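Local coordinates for protein KLLA0B12012p (Kluyveromyces lactis, PDB 6Y3P) that probably binds ATP through its C-terminal ATP-grasp domain, which resembles tubulin-tyrosine ligases, and is a direct partner of the mRNA decapping enzyme Dcp2, at residues Ala105-Phe110 against Gln340-Glu345; Glu302-Leu307 against Phe331-Asp336; Pro7-Leu12 against Ser40-Ile45; Leu48-Gly53 against Arg376-Leu381. All blocks are in the same frame, centred on the assembly; numbering follows the deposited sequence.

Contact 1: Ala105-Phe110 against Gln340-Glu345; sequences AFLESF and QVKLLE
Phe-106 and Leu-343 form a lone beta bridge, although 105-108 is not itself a strand. In this ATP-grasp domain 105-108 leads into strand 109-113 of one antiparallel sheet and here touches edge strand 341-347 of another. Where they touch, the two chains run roughly the same way. Leu-343 holds both bonds. Its N donates to Ala-105 O at 2.8 Å, from above the carbonyl plane. Its O accepts from Leu-107 N at 3.0 Å in a nearly straight bond (169°), with the donor only slightly tilted from the carbonyl plane. Phe-106 CG is anti to the backbone N (chi1 176°), which puts CD1 of the ring near Leu-343 O.

Leu-107 and the aliphatic part of Lys-342 cross at about a right angle. Leu-107 CD2 meets Lys-342 CD at 3.7 Å, while the ammonium end goes on to Arg-104 O and Glu-199. Replacing Leu-107 by an alanine is likely to open a gap beside the Lys-342 chain and leave Leu-344 CD1 without its partner. Further on, Leu-344 and Glu-345 both face Asp-332 in a classic beta bulge. Leu-344 still sends CD1 to Leu-107 CD1, at 4.1 Å.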
# COMPACT_ATOMS: atom_id res chain seq x y z
N ALA A 105 -3.78 12.32 -6.17
CA ALA A 105 -2.88 11.20 -5.91
C ALA A 105 -3.55 9.88 -5.45
O ALA A 105 -2.95 9.11 -4.71
CB ALA A 105 -1.82 11.63 -4.89
N PHE A 106 -4.76 9.57 -5.95
CA PHE A 106 -5.46 8.33 -5.59
C PHE A 106 -6.33 7.80 -6.73
O PHE A 106 -7.08 8.57 -7.35
CB PHE A 106 -6.31 8.54 -4.31
CG PHE A 106 -7.14 7.35 -3.90
CD1 PHE A 106 -6.54 6.13 -3.58
CD2 PHE A 106 -8.52 7.46 -3.78
CE1 PHE A 106 -7.31 5.05 -3.16
CE2 PHE A 106 -9.28 6.37 -3.36
CZ PHE A 106 -8.67 5.17 -3.05
N LEU A 107 -6.25 6.49 -6.97
CA LEU A 107 -7.03 5.83 -8.00
C LEU A 107 -8.23 5.27 -7.32
O LEU A 107 -8.11 4.32 -6.56
CB LEU A 107 -6.24 4.71 -8.71
CG LEU A 107 -5.05 5.17 -9.52
CD1 LEU A 107 -4.23 4.00 -9.97
CD2 LEU A 107 -5.47 6.04 -10.70
N GLU A 108 -9.37 5.94 -7.51
CA GLU A 108 -10.64 5.54 -6.91
C GLU A 108 -11.07 4.19 -7.48
O GLU A 108 -10.73 3.86 -8.62
CB GLU A 108 -11.73 6.55 -7.25
CG GLU A 108 -11.50 7.94 -6.70
CD GLU A 108 -12.52 8.91 -7.25
OE1 GLU A 108 -12.45 9.21 -8.46
OE2 GLU A 108 -13.40 9.35 -6.47
N SER A 109 -11.81 3.43 -6.68
CA SER A 109 -12.42 2.17 -7.07
C SER A 109 -13.82 2.14 -6.49
O SER A 109 -14.10 2.81 -5.48
CB SER A 109 -11.60 0.98 -6.59
OG SER A 109 -11.44 1.01 -5.18
N PHE A 110 -14.72 1.43 -7.17
CA PHE A 110 -16.10 1.30 -6.76
C PHE A 110 -16.53 -0.12 -7.02
O PHE A 110 -15.91 -0.79 -7.83
CB PHE A 110 -17.01 2.26 -7.53
CG PHE A 110 -16.61 3.71 -7.47
CD1 PHE A 110 -15.76 4.25 -8.43
CD2 PHE A 110 -17.08 4.54 -6.46
CE1 PHE A 110 -15.38 5.60 -8.38
CE2 PHE A 110 -16.70 5.88 -6.41
CZ PHE A 110 -15.86 6.41 -7.37
N GLN A 340 3.57 12.09 -12.03
CA GLN A 340 2.54 12.21 -11.00
C GLN A 340 2.25 10.85 -10.40
O GLN A 340 2.05 9.88 -11.14
CB GLN A 340 1.26 12.88 -11.55
CG GLN A 340 1.45 14.33 -12.10
CD GLN A 340 2.29 15.19 -11.18
OE1 GLN A 340 1.87 15.57 -10.09
NE2 GLN A 340 3.54 15.44 -11.56
N VAL A 341 2.26 10.76 -9.07
CA VAL A 341 1.99 9.49 -8.38
C VAL A 341 0.49 9.29 -8.13
O VAL A 341 -0.26 10.23 -7.94
CB VAL A 341 2.82 9.23 -7.07
CG1 VAL A 341 4.31 9.53 -7.26
CG2 VAL A 341 2.25 9.98 -5.88
N LYS A 342 0.08 8.04 -8.09
CA LYS A 342 -1.29 7.72 -7.80
C LYS A 342 -1.31 6.55 -6.88
O LYS A 342 -0.76 5.51 -7.20
CB LYS A 342 -2.13 7.55 -9.09
CG LYS A 342 -2.89 8.86 -9.39
CD LYS A 342 -3.29 9.05 -10.86
CE LYS A 342 -4.07 10.34 -11.11
NZ LYS A 342 -5.43 10.35 -10.48
N LEU A 343 -1.84 6.75 -5.66
CA LEU A 343 -1.93 5.65 -4.71
C LEU A 343 -2.95 4.62 -5.19
O LEU A 343 -4.09 4.97 -5.52
CB LEU A 343 -2.22 6.10 -3.26
CG LEU A 343 -2.29 4.98 -2.21
CD1 LEU A 343 -0.94 4.30 -2.01
CD2 LEU A 343 -2.84 5.51 -0.91
N LEU A 344 -2.52 3.36 -5.24
CA LEU A 344 -3.37 2.28 -5.66
C LEU A 344 -3.88 1.50 -4.45
O LEU A 344 -5.08 1.27 -4.35
CB LEU A 344 -2.61 1.38 -6.66
CG LEU A 344 -3.30 0.10 -7.11
CD1 LEU A 344 -4.51 0.39 -8.04
CD2 LEU A 344 -2.30 -0.84 -7.78
N GLU A 345 -2.96 1.08 -3.56
CA GLU A 345 -3.32 0.26 -2.38
C GLU A 345 -2.26 0.28 -1.31
O GLU A 345 -1.10 0.67 -1.55
CB GLU A 345 -3.60 -1.20 -2.79
CG GLU A 345 -2.37 -1.92 -3.34
CD GLU A 345 -2.61 -3.21 -4.09
OE1 GLU A 345 -3.71 -3.79 -3.94
OE2 GLU A 345 -1.68 -3.67 -4.80

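Contact 2: Glu302-Leu307 against Phe331-Asp336; sequences EAVSEL and FDFLVD
Val-304 brings its CG2 methyl obliquely to the CD2-CE2 bond of the Phe-331 ring, 3.9 Å from CD2 and equally near CE2. CG2 is also close to the rim of Phe-333, so a single methyl touches both phenylalanines. The next turn of the helix adds Leu-307. Its CD2 reaches Phe-331 CE2 at 3.8 Å, and the ring corner at CE2 is therefore shared by two helix residues. Ala-303, one residue before Val-304, brings CB to the edge of Phe-333, near the ring plane, 4.1 Å from CE1.

Phe-331 and Phe-333 are two apart on the strand and both point at the helix. With CG anti to the carbonyl carbon (chi1 -68°), the Phe-333 ring turns its CE1-CZ edge to Ala-303 and Val-304. The contact is wholly apolar and buried. It is helix-on-sheet packing: the axes of the short helix and strand segments approach to 11.4 Å and their directions differ by 129°, so the helix runs aslant, partly against the strand. Across that distance the two phenylalanines reach out to an alanine, a valine and a leucine of the helix.

Helix 290-313 covers this face of the antiparallel sheet. Beside strand 326-335, strand 215-224 adds Val-221 to the layer and strand 341-347 adds Leu-343.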
# COMPACT_ATOMS: atom_id res chain seq x y z
N GLU A 302 3.70 13.49 1.00
CA GLU A 302 2.48 14.25 1.17
C GLU A 302 1.25 13.35 1.22
O GLU A 302 0.40 13.54 2.09
CB GLU A 302 2.38 15.33 0.10
CG GLU A 302 1.49 16.50 0.48
CD GLU A 302 1.65 17.09 1.88
OE1 GLU A 302 2.78 17.12 2.42
OE2 GLU A 302 0.62 17.55 2.42
N ALA A 303 1.18 12.37 0.31
CA ALA A 303 0.06 11.43 0.17
C ALA A 303 -0.08 10.49 1.38
O ALA A 303 -1.21 10.26 1.85
CB ALA A 303 0.18 10.64 -1.12
N VAL A 304 1.06 10.00 1.91
CA VAL A 304 1.15 9.14 3.10
C VAL A 304 0.63 9.92 4.35
O VAL A 304 -0.21 9.41 5.09
CB VAL A 304 2.60 8.59 3.29
CG1 VAL A 304 2.77 8.01 4.68
CG2 VAL A 304 2.95 7.53 2.24
N SER A 305 1.13 11.15 4.56
CA SER A 305 0.79 12.07 5.66
C SER A 305 -0.71 12.38 5.68
O SER A 305 -1.36 12.28 6.71
CB SER A 305 1.59 13.37 5.52
OG SER A 305 1.19 14.33 6.48
N GLU A 306 -1.26 12.73 4.50
CA GLU A 306 -2.67 13.04 4.26
C GLU A 306 -3.54 11.82 4.52
O GLU A 306 -4.58 11.95 5.17
CB GLU A 306 -2.86 13.54 2.82
CG GLU A 306 -2.35 14.95 2.58
CD GLU A 306 -3.05 15.99 3.44
OE1 GLU A 306 -4.27 16.16 3.25
OE2 GLU A 306 -2.41 16.53 4.37
N LEU A 307 -3.08 10.63 4.08
CA LEU A 307 -3.82 9.38 4.31
C LEU A 307 -3.94 9.05 5.77
O LEU A 307 -5.03 8.67 6.22
CB LEU A 307 -3.26 8.21 3.49
CG LEU A 307 -4.00 6.87 3.60
CD1 LEU A 307 -5.51 7.04 3.32
CD2 LEU A 307 -3.45 5.88 2.64
N PHE A 331 3.16 0.39 0.51
CA PHE A 331 2.33 1.32 -0.25
C PHE A 331 2.64 1.20 -1.73
O PHE A 331 3.79 1.34 -2.13
CB PHE A 331 2.50 2.76 0.22
CG PHE A 331 1.65 3.18 1.39
CD1 PHE A 331 1.74 2.52 2.61
CD2 PHE A 331 0.88 4.34 1.33
CE1 PHE A 331 1.03 2.96 3.72
CE2 PHE A 331 0.16 4.78 2.44
CZ PHE A 331 0.24 4.09 3.63
N ASP A 332 1.62 0.90 -2.52
CA ASP A 332 1.77 0.77 -3.96
C ASP A 332 1.20 1.95 -4.70
O ASP A 332 -0.01 2.26 -4.62
CB ASP A 332 1.24 -0.57 -4.48
CG ASP A 332 2.09 -1.73 -3.97
OD1 ASP A 332 3.14 -2.03 -4.60
OD2 ASP A 332 1.77 -2.27 -2.89
N PHE A 333 2.11 2.64 -5.39
CA PHE A 333 1.86 3.81 -6.21
C PHE A 333 2.14 3.54 -7.69
O PHE A 333 3.11 2.89 -8.04
CB PHE A 333 2.79 4.96 -5.78
CG PHE A 333 2.53 5.55 -4.43
CD1 PHE A 333 1.62 6.59 -4.27
CD2 PHE A 333 3.25 5.13 -3.32
CE1 PHE A 333 1.41 7.16 -3.01
CE2 PHE A 333 3.01 5.68 -2.06
CZ PHE A 333 2.08 6.69 -1.91
N LEU A 334 1.32 4.12 -8.56
CA LEU A 334 1.49 4.14 -10.01
C LEU A 334 2.07 5.53 -10.36
O LEU A 334 1.82 6.51 -9.65
CB LEU A 334 0.13 3.95 -10.69
CG LEU A 334 -0.30 2.52 -11.06
CD1 LEU A 334 -0.36 1.60 -9.87
CD2 LEU A 334 -1.67 2.51 -11.73
N VAL A 335 2.90 5.59 -11.39
CA VAL A 335 3.52 6.81 -11.87
C VAL A 335 3.06 7.01 -13.30
O VAL A 335 3.17 6.08 -14.11
CB VAL A 335 5.07 6.80 -11.79
CG1 VAL A 335 5.63 8.22 -11.98
CG2 VAL A 335 5.58 6.19 -10.48
N ASP A 336 2.59 8.23 -13.61
CA ASP A 336 2.17 8.60 -14.97
C ASP A 336 3.31 9.27 -15.73
O ASP A 336 4.34 9.59 -15.14
CB ASP A 336 0.84 9.42 -15.00
CG ASP A 336 0.82 10.87 -14.54
OD1 ASP A 336 1.90 11.52 -14.54
OD2 ASP A 336 -0.30 11.40 -14.26

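Contact 3: Pro7-Leu12 against Ser40-Ile45; sequences PAQIVL and SLPVTI
Val-11, on strand 8-12, packs against the loop 40-45 at one surface of the four-stranded parallel sheet of the N-terminal part. Strand 8-12, helix 21-31 and strand 37-38 make a beta-alpha-beta crossover, and the loop leads from that unit to strand 48-52. The arrangement is consistent with the Rossmann-like N-terminal domain of ATP-grasp proteins.

The apolar contacts centre on Val-11. Its CG1 and CG2 both reach Leu-41 CD1, CG1 at 3.9 Å, and the two side chains cross at about a right angle. Leu-41 starts out away from the strand but folds its end back over the valine. Val-11 CG2 also meets Pro-42 CD end-on, at 4.2 Å.

Contacts with the loop backbone come next. Val-11 CG1 is anti to the backbone N (chi1 -178°) and is thus set against the Ser-40 to Leu-41 peptide, 3.6 Å from Leu-41 N. A sulfate ion, probably from the crystallisation liquor, lies about 5 Å from the Ser-40 side chain. With an alanine at Val-11 both branches vanish, and Leu-41 and that peptide would probably lose their support on the strand.

Across this contact the Gln-9 amide meets the loop by van der Waals packing. The Gln-9 chain is extended and runs past Pro-42 in the opposite direction. Its amide rests beside the proline ring, with OE1 3.8 Å from Pro-42 CG.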
# COMPACT_ATOMS: atom_id res chain seq x y z
N PRO A 7 14.06 -6.83 32.86
CA PRO A 7 13.04 -5.82 32.53
C PRO A 7 12.51 -5.90 31.11
O PRO A 7 11.30 -5.78 30.87
CB PRO A 7 13.77 -4.49 32.76
CG PRO A 7 15.22 -4.80 32.51
CD PRO A 7 15.43 -6.27 32.81
N ALA A 8 13.43 -6.10 30.16
CA ALA A 8 13.23 -6.10 28.73
C ALA A 8 13.38 -7.50 28.11
O ALA A 8 14.15 -8.33 28.61
CB ALA A 8 14.21 -5.14 28.11
N GLN A 9 12.64 -7.73 27.01
CA GLN A 9 12.58 -8.99 26.26
C GLN A 9 12.13 -8.72 24.81
O GLN A 9 11.28 -7.87 24.59
CB GLN A 9 11.58 -9.90 26.99
CG GLN A 9 11.43 -11.30 26.44
CD GLN A 9 10.59 -12.10 27.39
OE1 GLN A 9 9.48 -11.71 27.77
NE2 GLN A 9 11.14 -13.24 27.81
N ILE A 10 12.73 -9.44 23.82
CA ILE A 10 12.41 -9.37 22.39
C ILE A 10 12.09 -10.80 21.93
O ILE A 10 12.92 -11.68 22.11
CB ILE A 10 13.54 -8.70 21.52
CG1 ILE A 10 13.57 -7.17 21.71
CG2 ILE A 10 13.37 -9.03 20.01
CD1 ILE A 10 14.92 -6.50 21.36
N VAL A 11 10.90 -11.01 21.33
CA VAL A 11 10.42 -12.31 20.83
C VAL A 11 10.31 -12.25 19.29
O VAL A 11 9.56 -11.44 18.75
CB VAL A 11 9.07 -12.73 21.49
CG1 VAL A 11 8.62 -14.10 21.00
CG2 VAL A 11 9.13 -12.71 23.01
N LEU A 12 11.06 -13.11 18.60
CA LEU A 12 11.09 -13.19 17.13
C LEU A 12 10.60 -14.57 16.72
O LEU A 12 11.39 -15.50 16.69
CB LEU A 12 12.53 -12.92 16.64
CG LEU A 12 12.78 -12.74 15.12
CD1 LEU A 12 11.91 -11.62 14.53
CD2 LEU A 12 14.26 -12.43 14.87
N SER A 40 10.36 -17.81 21.03
CA SER A 40 9.13 -18.33 21.61
C SER A 40 8.53 -17.37 22.64
O SER A 40 9.20 -16.92 23.58
CB SER A 40 9.38 -19.71 22.23
OG SER A 40 8.22 -20.24 22.87
N LEU A 41 7.25 -17.10 22.47
CA LEU A 41 6.47 -16.25 23.33
C LEU A 41 6.27 -16.95 24.69
O LEU A 41 5.81 -18.10 24.72
CB LEU A 41 5.13 -16.00 22.64
CG LEU A 41 4.36 -14.76 23.01
CD1 LEU A 41 5.11 -13.48 22.59
CD2 LEU A 41 2.96 -14.82 22.39
N PRO A 42 6.66 -16.32 25.81
CA PRO A 42 6.50 -16.99 27.12
C PRO A 42 5.03 -17.18 27.50
O PRO A 42 4.14 -16.61 26.85
CB PRO A 42 7.24 -16.07 28.09
CG PRO A 42 7.26 -14.75 27.45
CD PRO A 42 7.26 -14.97 25.97
N VAL A 43 4.76 -18.03 28.53
CA VAL A 43 3.41 -18.31 29.02
C VAL A 43 2.71 -16.99 29.40
O VAL A 43 1.55 -16.80 29.06
CB VAL A 43 3.42 -19.35 30.18
CG1 VAL A 43 2.02 -19.57 30.77
CG2 VAL A 43 4.01 -20.68 29.72
N THR A 44 3.42 -16.08 30.10
CA THR A 44 2.89 -14.77 30.50
C THR A 44 3.85 -13.65 30.17
O THR A 44 5.07 -13.85 30.17
CB THR A 44 2.52 -14.71 32.01
OG1 THR A 44 3.68 -14.95 32.81
CG2 THR A 44 1.38 -15.63 32.38
N ILE A 45 3.31 -12.46 29.90
CA ILE A 45 4.09 -11.26 29.60
C ILE A 45 4.13 -10.41 30.88
O ILE A 45 3.17 -9.70 31.19
CB ILE A 45 3.50 -10.52 28.36
CG1 ILE A 45 3.49 -11.43 27.09
CG2 ILE A 45 4.21 -9.20 28.10
CD1 ILE A 45 4.89 -12.06 26.58

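Contact 4: Leu48-Gly53 against Arg376-Leu381; sequences LTFHYG and RPMFNL
The Phe-379 ring takes Phe-50 CB at its edge, in the ring plane, with CE1 only 3.4 Å from that carbon. The contact joins two parts of the ATP-grasp architecture: strand 48-52 belongs to the parallel N-terminal sheet, and 376-381 is the turn that follows helix 357-375. Leu-48 CD1 comes to the Phe-379 ring obliquely and tightly, 3.3 Å from CD2. The Phe-50 ring is in turn approached at a slant by Met-378. The sulfur SD is 4.6 Å from the ring centroid and 50° off the ring normal, a Met-aromatic contact. At the far side of Phe-50, CE2 lies in plane at the edge of the Tyr-52 ring.

Leu-48 and Phe-50 point from alternate positions of the strand to the same side, and Phe-379 fits between them. The leucine takes the crowded position, with CG between the backbone N and the carbonyl carbon (chi1 58°). This turns CD1 to the Phe-379 ring while CD2 touches Met-378 O. Met-378 is bent at its last torsion. Its SD lies 3.7 Å from Phe-50 CD1. Phe-379 also packs on Ala-8 and Ile-10 of the neighbouring strand.

The turn is closed by its own backbone. Arg-376 O accepts from Phe-379 N at 2.9 Å and from Leu-381 N at 3.1 Å, which reach it from opposite faces of its plane.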
# COMPACT_ATOMS: atom_id res chain seq x y z
N LEU A 48 8.54 -5.84 29.92
CA LEU A 48 8.20 -5.14 28.69
C LEU A 48 8.85 -5.89 27.54
O LEU A 48 10.02 -6.28 27.64
CB LEU A 48 8.41 -3.61 28.69
CG LEU A 48 9.77 -2.98 28.97
CD1 LEU A 48 10.69 -3.12 27.80
CD2 LEU A 48 9.62 -1.49 29.15
N THR A 49 8.05 -6.25 26.54
CA THR A 49 8.52 -7.10 25.44
C THR A 49 8.10 -6.63 24.06
O THR A 49 7.03 -6.07 23.89
CB THR A 49 8.13 -8.63 25.64
OG1 THR A 49 7.14 -9.06 24.71
CG2 THR A 49 7.69 -8.96 27.03
N PHE A 50 8.94 -6.93 23.08
CA PHE A 50 8.64 -6.64 21.70
C PHE A 50 8.60 -7.94 20.92
O PHE A 50 9.61 -8.61 20.77
CB PHE A 50 9.62 -5.63 21.08
CG PHE A 50 9.23 -5.30 19.66
CD1 PHE A 50 8.06 -4.61 19.38
CD2 PHE A 50 9.99 -5.76 18.59
CE1 PHE A 50 7.66 -4.37 18.07
CE2 PHE A 50 9.59 -5.51 17.28
CZ PHE A 50 8.43 -4.82 17.03
N HIS A 51 7.41 -8.28 20.43
CA HIS A 51 7.15 -9.47 19.65
C HIS A 51 7.06 -9.09 18.16
O HIS A 51 6.15 -8.37 17.74
CB HIS A 51 5.88 -10.19 20.17
CG HIS A 51 5.46 -11.45 19.44
ND1 HIS A 51 4.18 -11.98 19.60
CD2 HIS A 51 6.15 -12.25 18.59
CE1 HIS A 51 4.15 -13.06 18.85
NE2 HIS A 51 5.31 -13.26 18.22
N TYR A 52 8.06 -9.53 17.39
CA TYR A 52 8.05 -9.35 15.96
C TYR A 52 7.69 -10.74 15.43
O TYR A 52 8.44 -11.70 15.64
CB TYR A 52 9.40 -8.85 15.41
CG TYR A 52 9.28 -8.31 13.99
CD1 TYR A 52 9.02 -9.16 12.92
CD2 TYR A 52 9.36 -6.95 13.73
CE1 TYR A 52 8.86 -8.67 11.63
CE2 TYR A 52 9.22 -6.45 12.44
CZ TYR A 52 8.96 -7.31 11.38
OH TYR A 52 8.81 -6.86 10.09
N GLY A 53 6.50 -10.84 14.86
CA GLY A 53 5.98 -12.08 14.30
C GLY A 53 5.18 -11.88 13.03
O GLY A 53 5.00 -10.76 12.57
N ARG A 376 13.65 0.94 19.78
CA ARG A 376 14.41 1.43 20.95
C ARG A 376 13.53 2.23 21.95
O ARG A 376 13.53 1.87 23.13
CB ARG A 376 15.64 2.26 20.51
CG ARG A 376 16.91 1.45 20.23
CD ARG A 376 18.05 2.36 19.77
NE ARG A 376 18.36 3.39 20.78
CZ ARG A 376 19.27 3.25 21.74
NH1 ARG A 376 20.00 2.15 21.82
NH2 ARG A 376 19.46 4.23 22.61
N PRO A 377 12.69 3.23 21.50
CA PRO A 377 11.85 3.98 22.44
C PRO A 377 10.80 3.20 23.25
O PRO A 377 10.40 3.67 24.32
CB PRO A 377 11.18 5.03 21.54
CG PRO A 377 12.11 5.20 20.44
CD PRO A 377 12.57 3.82 20.15
N MET A 378 10.38 2.01 22.79
CA MET A 378 9.41 1.24 23.58
C MET A 378 10.13 0.47 24.70
O MET A 378 9.47 -0.06 25.59
CB MET A 378 8.45 0.37 22.73
CG MET A 378 9.00 -0.16 21.42
SD MET A 378 7.82 -1.00 20.31
CE MET A 378 6.53 0.34 20.13
N PHE A 379 11.47 0.51 24.70
CA PHE A 379 12.32 -0.10 25.72
C PHE A 379 12.97 1.02 26.56
O PHE A 379 13.96 0.78 27.25
CB PHE A 379 13.39 -0.98 25.05
CG PHE A 379 12.82 -2.29 24.55
CD1 PHE A 379 12.21 -2.37 23.32
CD2 PHE A 379 12.90 -3.43 25.33
CE1 PHE A 379 11.66 -3.57 22.88
CE2 PHE A 379 12.33 -4.63 24.90
CZ PHE A 379 11.73 -4.69 23.67
N ASN A 380 12.40 2.24 26.46
CA ASN A 380 12.82 3.48 27.13
C ASN A 380 14.24 3.95 26.72
O ASN A 380 14.87 4.75 27.42
CB ASN A 380 12.65 3.39 28.67
CG ASN A 380 12.68 4.73 29.38
OD1 ASN A 380 12.10 5.73 28.91
ND2 ASN A 380 13.39 4.80 30.50
N LEU A 381 14.72 3.49 25.55
CA LEU A 381 16.02 3.86 24.97
C LEU A 381 15.81 5.00 23.95
O LEU A 381 14.87 4.93 23.16
CB LEU A 381 16.70 2.65 24.31
CG LEU A 381 16.92 1.43 25.20
CD1 LEU A 381 17.37 0.21 24.39
CD2 LEU A 381 17.92 1.72 26.30

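How the contacts relate
The four contacts form two pairs. Contacts 1 and 2 have centres 8 Å apart and share an antiparallel sheet: neighbouring strands 341-347 and 326-335 are joined by Lys-342 N to Leu-334 O, 2.8 Å. Contacts 3 and 4, centres 10 Å apart, share the parallel sheet, where Val-11 N meets Phe-50 O at 2.8 Å. The pairs do not touch. Nearest atoms of contacts 2 and 4 are about 13 Å apart, and the centres of contacts 1 and 3 about 40 Å. Contact 4 joins an N-terminal strand to a C-terminal turn; in sequence, contacts 1 and 2 lie between its two segments. As in other ATP-grasp enzymes, the nucleotide probably binds between the two antiparallel sheets, the region where contact 1 lies.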